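Udp-n-acetylglucosamine pyrophosphorylase (Trypanosoma brucei, PDB 4BQH) probably catalyses the formation of UDP-N-acetylglucosamine and diphosphate from UTP and N-acetylglucosamine 1-phosphate, and here carries a bound inhibitor. Local coordinates at residues A[266-271]-A[362-367]; A[367-372]-A[410-415]. All coordinates share one frame; numbering follows the deposited sequence. Where two conformers were deposited one is given.

Interaction 1. Residues A[266-271]-A[362-367]; sequences QHLRKL and CSLHFM. With SO4 (sulfate ion), chain D.
The imidazole of H267 meets a sulfate at its edge, the sulfur lying close to the ring plane. ND1 of H267 gives a fairly straight hydrogen bond to O3 of the ion (2.8 Å, N-H...O 161°) and a weak, strongly bent one to O2; the other ring nitrogen, NE2, is bonded to T251. R249 and H206 also bind the ion, which probably came from the crystallisation liquor.

Away from the ion, the helix meets L364 by apolar packing alone. CD2 of L364 presses on the backbone of the helix, 3.5 Å from CA of R269, and also lies 3.7 Å from CB of that arginine. CD1 of L364 reaches CB of L268 more loosely, at 4.3 Å. With CG placed opposite the backbone N (chi1 -160°), both methyls of L364 are carried across to helix 264-270, where L265 adds to the packing. L364 itself opens a helix capped by S363, whose OG accepts from N of F366 at 2.8 Å. Here strand 359-363 runs straight into an N-capped helix whose first turn packs on helix 264-270, itself lying against strand 175-180, all within the GT-A-type family domain.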
loop_
_atom_site.group_PDB
_atom_site.type_symbol
_atom_site.label_atom_id
_atom_site.label_comp_id
_atom_site.label_asym_id
_atom_site.label_seq_id
_atom_site.Cartn_x
_atom_site.Cartn_y
_atom_site.Cartn_z
ATOM N N GLN A 266 6.618 15.481 -9.821
ATOM C CA GLN A 266 7.691 16.416 -10.134
ATOM C C GLN A 266 8.437 16.861 -8.867
ATOM O O GLN A 266 9.653 16.959 -8.885
ATOM C CB GLN A 266 7.125 17.614 -10.902
ATOM C CG GLN A 266 6.650 17.235 -12.312
ATOM C CD GLN A 266 5.912 18.373 -13.018
ATOM O OE1 GLN A 266 4.847 18.812 -12.581
ATOM N NE2 GLN A 266 6.477 18.841 -14.131
ATOM N N HIS A 267 7.716 17.112 -7.773
ATOM C CA HIS A 267 8.345 17.478 -6.480
ATOM C C HIS A 267 9.266 16.374 -6.017
ATOM O O HIS A 267 10.374 16.632 -5.546
ATOM C CB HIS A 267 7.285 17.735 -5.422
ATOM C CG HIS A 267 6.493 19.008 -5.637
ATOM N ND1 HIS A 267 5.656 19.513 -4.702
ATOM C CD2 HIS A 267 6.470 19.901 -6.701
ATOM C CE1 HIS A 267 5.095 20.643 -5.169
ATOM N NE2 HIS A 267 5.598 20.885 -6.384
ATOM N N LEU A 268 8.821 15.128 -6.166
ATOM C CA LEU A 268 9.659 13.987 -5.736
ATOM C C LEU A 268 10.917 13.830 -6.589
ATOM O O LEU A 268 11.986 13.523 -6.070
ATOM C CB LEU A 268 8.844 12.689 -5.764
ATOM C CG LEU A 268 7.677 12.584 -4.778
ATOM C CD1 LEU A 268 6.905 11.293 -5.054
ATOM C CD2 LEU A 268 8.114 12.676 -3.327
ATOM N N ARG A 269 10.789 14.050 -7.890
ATOM C CA ARG A 269 11.957 13.990 -8.773
ATOM C C ARG A 269 13.003 15.017 -8.318
ATOM O O ARG A 269 14.187 14.704 -8.227
ATOM C CB ARG A 269 11.549 14.255 -10.220
ATOM C CG ARG A 269 12.706 14.160 -11.209
ATOM C CD ARG A 269 12.218 14.381 -12.633
ATOM N NE ARG A 269 11.188 13.413 -13.015
ATOM C CZ ARG A 269 9.920 13.719 -13.296
ATOM N NH1 ARG A 269 9.495 14.982 -13.256
ATOM N NH2 ARG A 269 9.074 12.759 -13.636
ATOM N N LYS A 270 12.540 16.228 -8.013
ATOM C CA LYS A 270 13.436 17.292 -7.512
ATOM C C LYS A 270 14.100 16.944 -6.186
ATOM O O LYS A 270 15.238 17.345 -5.952
ATOM C CB LYS A 270 12.692 18.622 -7.395
ATOM C CG LYS A 270 12.476 19.302 -8.730
ATOM C CD LYS A 270 11.628 20.559 -8.586
ATOM C CE LYS A 270 11.472 21.248 -9.936
ATOM N NZ LYS A 270 11.129 22.698 -9.815
ATOM N N LEU A 271 13.407 16.195 -5.329
ATOM C CA LEU A 271 13.974 15.691 -4.073
ATOM C C LEU A 271 14.928 14.513 -4.237
ATOM O O LEU A 271 15.529 14.087 -3.268
ATOM C CB LEU A 271 12.872 15.303 -3.079
ATOM C CG LEU A 271 12.065 16.445 -2.456
ATOM C CD1 LEU A 271 10.816 15.899 -1.771
ATOM C CD2 LEU A 271 12.927 17.233 -1.469
ATOM N N CYS A 362 8.131 0.709 -7.023
ATOM C CA CYS A 362 8.221 1.168 -8.395
ATOM C C CYS A 362 9.266 2.260 -8.520
ATOM O O CYS A 362 9.379 3.101 -7.631
ATOM C CB CYS A 362 6.886 1.750 -8.838
ATOM S SG CYS A 362 5.553 0.531 -8.809
ATOM N N SER A 363 10.001 2.268 -9.637
ATOM C CA SER A 363 10.891 3.394 -9.912
ATOM C C SER A 363 10.067 4.669 -10.135
ATOM O O SER A 363 8.902 4.631 -10.563
ATOM C CB SER A 363 11.751 3.133 -11.159
ATOM O OG SER A 363 10.951 3.126 -12.333
ATOM N N LEU A 364 10.683 5.808 -9.896
ATOM C CA LEU A 364 10.001 7.057 -10.200
ATOM C C LEU A 364 9.768 7.196 -11.709
ATOM O O LEU A 364 8.733 7.703 -12.133
ATOM C CB LEU A 364 10.768 8.266 -9.638
ATOM C CG LEU A 364 9.856 9.500 -9.502
ATOM C CD1 LEU A 364 8.825 9.335 -8.391
ATOM C CD2 LEU A 364 10.678 10.751 -9.225
ATOM N N HIS A 365 10.701 6.706 -12.518
ATOM C CA HIS A 365 10.492 6.643 -13.969
ATOM C C HIS A 365 9.242 5.867 -14.314
ATOM O O HIS A 365 8.439 6.331 -15.146
ATOM C CB HIS A 365 11.685 5.999 -14.682
ATOM C CG HIS A 365 11.646 6.143 -16.197
ATOM N ND1 HIS A 365 12.627 5.679 -16.990
ATOM C CD2 HIS A 365 10.729 6.768 -17.040
ATOM C CE1 HIS A 365 12.333 5.950 -18.282
ATOM N NE2 HIS A 365 11.175 6.603 -18.315
ATOM N N PHE A 366 9.061 4.689 -13.697
ATOM C CA PHE A 366 7.819 3.933 -13.944
ATOM C C PHE A 366 6.582 4.723 -13.518
ATOM O O PHE A 366 5.579 4.729 -14.239
ATOM C CB PHE A 366 7.813 2.539 -13.279
ATOM C CG PHE A 366 6.521 1.796 -13.496
ATOM C CD1 PHE A 366 6.257 1.197 -14.718
ATOM C CD2 PHE A 366 5.526 1.773 -12.513
ATOM C CE1 PHE A 366 5.034 0.565 -14.945
ATOM C CE2 PHE A 366 4.321 1.101 -12.741
ATOM C CZ PHE A 366 4.087 0.495 -13.954
ATOM N N MET A 367 6.629 5.349 -12.338
ATOM C CA MET A 367 5.452 6.111 -11.895
ATOM C C MET A 367 5.079 7.178 -12.925
ATOM O O MET A 367 3.896 7.407 -13.201
ATOM C CB MET A 367 5.682 6.718 -10.518
ATOM C CG MET A 367 5.943 5.677 -9.426
ATOM S SD MET A 367 4.690 4.397 -9.261
ATOM C CE MET A 367 3.316 5.356 -8.595
HETATM S S SO4 D . 4.594 19.158 -1.463
HETATM O O1 SO4 D . 3.913 18.189 -0.582
HETATM O O2 SO4 D . 3.676 19.637 -2.532
HETATM O O3 SO4 D . 5.759 18.498 -2.084
HETATM O O4 SO4 D . 4.977 20.353 -0.668
#

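Interaction 2. Residues A[367-372]-A[410-415]; sequences MSLAAE and VDECDH
Helix 364-374, which follows strand 359-363 of the central sheet, rests here on a short 3-10 turn in the loop between strands 394-400 and 423-427. Of residues 367-372, L369 alone carries the contact. Its side chain is trans about chi1 (-177°), which brings CD1 to the turn. That methyl lies over the face of the peptide linking E412 and C413: CD1 of L369 is 3.5 Å from O of E412 and 3.9 Å from N of C413. SG of C413 touches CD1 of L369 at 4.0 Å, and CB of E412 completes the seat, 3.9 Å from the same CD1 of L369.

The side chains of L369 and E412 cross at about a right angle. Extended beyond CG, E412 passes the leucine with its carboxylate, OE1 of E412 coming 4.1 Å from CD2 of L369. The charge is engaged one residue beyond the segment, where OE1 forms a salt bridge with R373 NE, so a polar bond ties the turn to the helix that the methyl packing already touches. F409 also packs on L369.

Within the turn, the bond from D414 N to D411 O accompanies a weak one from C413 N to V410 O, while OD1 of D411 accepts from A422 N near the start of the next strand. On the same helix, A371 lines the inhibitor pocket and touches the ligand; the side chain of L369 is about 11 Å from the bound 9VU inhibitor. The contact is a helix-to-loop packing in which one leucine seats on a 3-10 turn, joining helix 364-374 to the connection between strands 394-400 and 423-427.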
loop_
_atom_site.group_PDB
_atom_site.type_symbol
_atom_site.label_atom_id
_atom_site.label_comp_id
_atom_site.label_asym_id
_atom_site.label_seq_id
_atom_site.Cartn_x
_atom_site.Cartn_y
_atom_site.Cartn_z
ATOM N N MET A 367 6.629 5.349 -12.338
ATOM C CA MET A 367 5.452 6.111 -11.895
ATOM C C MET A 367 5.079 7.178 -12.925
ATOM O O MET A 367 3.896 7.407 -13.201
ATOM C CB MET A 367 5.682 6.718 -10.518
ATOM C CG MET A 367 5.943 5.677 -9.426
ATOM S SD MET A 367 4.690 4.397 -9.261
ATOM C CE MET A 367 3.316 5.356 -8.595
ATOM N N SER A 368 6.094 7.856 -13.455
ATOM C CA SER A 368 5.909 8.865 -14.505
ATOM C C SER A 368 5.336 8.288 -15.797
ATOM O O SER A 368 4.387 8.820 -16.371
ATOM C CB SER A 368 7.253 9.531 -14.819
ATOM O OG SER A 368 7.751 10.210 -13.682
ATOM N N LEU A 369 5.933 7.212 -16.283
ATOM C CA LEU A 369 5.545 6.683 -17.581
ATOM C C LEU A 369 4.157 6.068 -17.475
ATOM O O LEU A 369 3.361 6.184 -18.409
ATOM C CB LEU A 369 6.555 5.613 -18.049
ATOM C CG LEU A 369 6.326 5.000 -19.449
ATOM C CD1 LEU A 369 7.663 4.654 -20.094
ATOM C CD2 LEU A 369 5.535 3.711 -19.354
ATOM N N ALA A 370 3.901 5.368 -16.370
ATOM C CA ALA A 370 2.619 4.696 -16.174
ATOM C C ALA A 370 1.533 5.739 -16.140
ATOM O O ALA A 370 0.458 5.537 -16.731
ATOM C CB ALA A 370 2.601 3.879 -14.878
ATOM N N ALA A 371 1.794 6.853 -15.460
ATOM C CA ALA A 371 0.782 7.931 -15.422
ATOM C C ALA A 371 0.473 8.469 -16.817
ATOM O O ALA A 371 -0.705 8.610 -17.175
ATOM C CB ALA A 371 1.188 9.046 -14.476
ATOM N N GLU A 372 1.519 8.699 -17.614
ATOM C CA GLU A 372 1.343 9.157 -19.002
ATOM C C GLU A 372 0.513 8.151 -19.795
ATOM O O GLU A 372 -0.466 8.529 -20.450
ATOM C CB GLU A 372 2.699 9.411 -19.672
ATOM C CG GLU A 372 2.639 10.449 -20.793
ATOM C CD GLU A 372 3.957 11.211 -20.971
ATOM O OE1 GLU A 372 4.910 10.592 -21.460
ATOM O OE2 GLU A 372 4.030 12.430 -20.629
ATOM N N VAL A 410 5.882 -1.813 -18.173
ATOM C CA VAL A 410 7.131 -1.676 -17.405
ATOM C C VAL A 410 8.396 -1.602 -18.262
ATOM O O VAL A 410 9.295 -0.821 -17.962
ATOM C CB VAL A 410 7.268 -2.790 -16.354
ATOM C CG1 VAL A 410 7.411 -4.165 -17.032
ATOM C CG2 VAL A 410 8.420 -2.492 -15.392
ATOM N N ASP A 411 8.465 -2.375 -19.338
ATOM C CA ASP A 411 9.727 -2.381 -20.084
ATOM C C ASP A 411 9.896 -1.192 -21.016
ATOM O O ASP A 411 10.987 -0.970 -21.565
ATOM C CB ASP A 411 9.912 -3.721 -20.799
ATOM C CG ASP A 411 10.183 -4.844 -19.807
ATOM O OD1 ASP A 411 11.018 -4.647 -18.903
ATOM O OD2 ASP A 411 9.567 -5.913 -19.922
ATOM N N GLU A 412 8.832 -0.412 -21.179
ATOM C CA GLU A 412 8.919 0.830 -21.959
ATOM C C GLU A 412 9.786 1.883 -21.273
ATOM O O GLU A 412 10.147 2.887 -21.884
ATOM C CB GLU A 412 7.517 1.370 -22.233
ATOM C CG GLU A 412 6.709 0.376 -23.046
ATOM C CD GLU A 412 5.331 0.868 -23.373
ATOM O OE1 GLU A 412 5.031 2.036 -23.086
ATOM O OE2 GLU A 412 4.544 0.078 -23.929
ATOM N N CYS A 413 10.151 1.631 -20.012
ATOM C CA CYS A 413 11.008 2.541 -19.271
ATOM C C CYS A 413 12.473 2.453 -19.699
ATOM O O CYS A 413 13.260 3.334 -19.361
ATOM C CB CYS A 413 10.932 2.244 -17.764
ATOM S SG CYS A 413 9.292 2.537 -17.053
ATOM N N ASP A 414 12.853 1.363 -20.358
ATOM C CA ASP A 414 14.255 1.188 -20.773
ATOM C C ASP A 414 14.390 1.258 -22.295
ATOM O O ASP A 414 13.549 0.743 -23.017
ATOM C CB ASP A 414 14.839 -0.131 -20.246
ATOM C CG ASP A 414 14.937 -0.171 -18.723
ATOM O OD1 ASP A 414 15.353 0.832 -18.116
ATOM O OD2 ASP A 414 14.581 -1.227 -18.146
ATOM N N HIS A 415 15.458 1.904 -22.767
ATOM C CA HIS A 415 15.726 2.025 -24.202
ATOM C C HIS A 415 17.134 1.592 -24.502
ATOM O O HIS A 415 18.062 2.351 -24.267
ATOM C CB HIS A 415 15.511 3.467 -24.641
ATOM C CG HIS A 415 14.220 4.028 -24.146
ATOM N ND1 HIS A 415 13.057 3.794 -24.770
ATOM C CD2 HIS A 415 13.918 4.732 -22.991
ATOM C CE1 HIS A 415 12.057 4.359 -24.070
ATOM N NE2 HIS A 415 12.585 4.933 -22.983
#

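Overall arrangement
Both interactions use helix 364-374: interaction 1 packs its first turn against helix 264-270, and interaction 2 packs the following turn against the loop turn at 410-415. Their centres lie 11 Å apart and they share M367, whose side chain instead packs on helix 241-246. Each rests on one leucine, but interaction 1 is largely buried and purely apolar between its segments, whereas interaction 2 is only partly buried and has an ionic companion in E412 and R373. F366 and H365 of interaction 1 also touch C413 of interaction 2. H303 joins the two through its ring nitrogens, ND1 bonded to S363 and NE2 to D414.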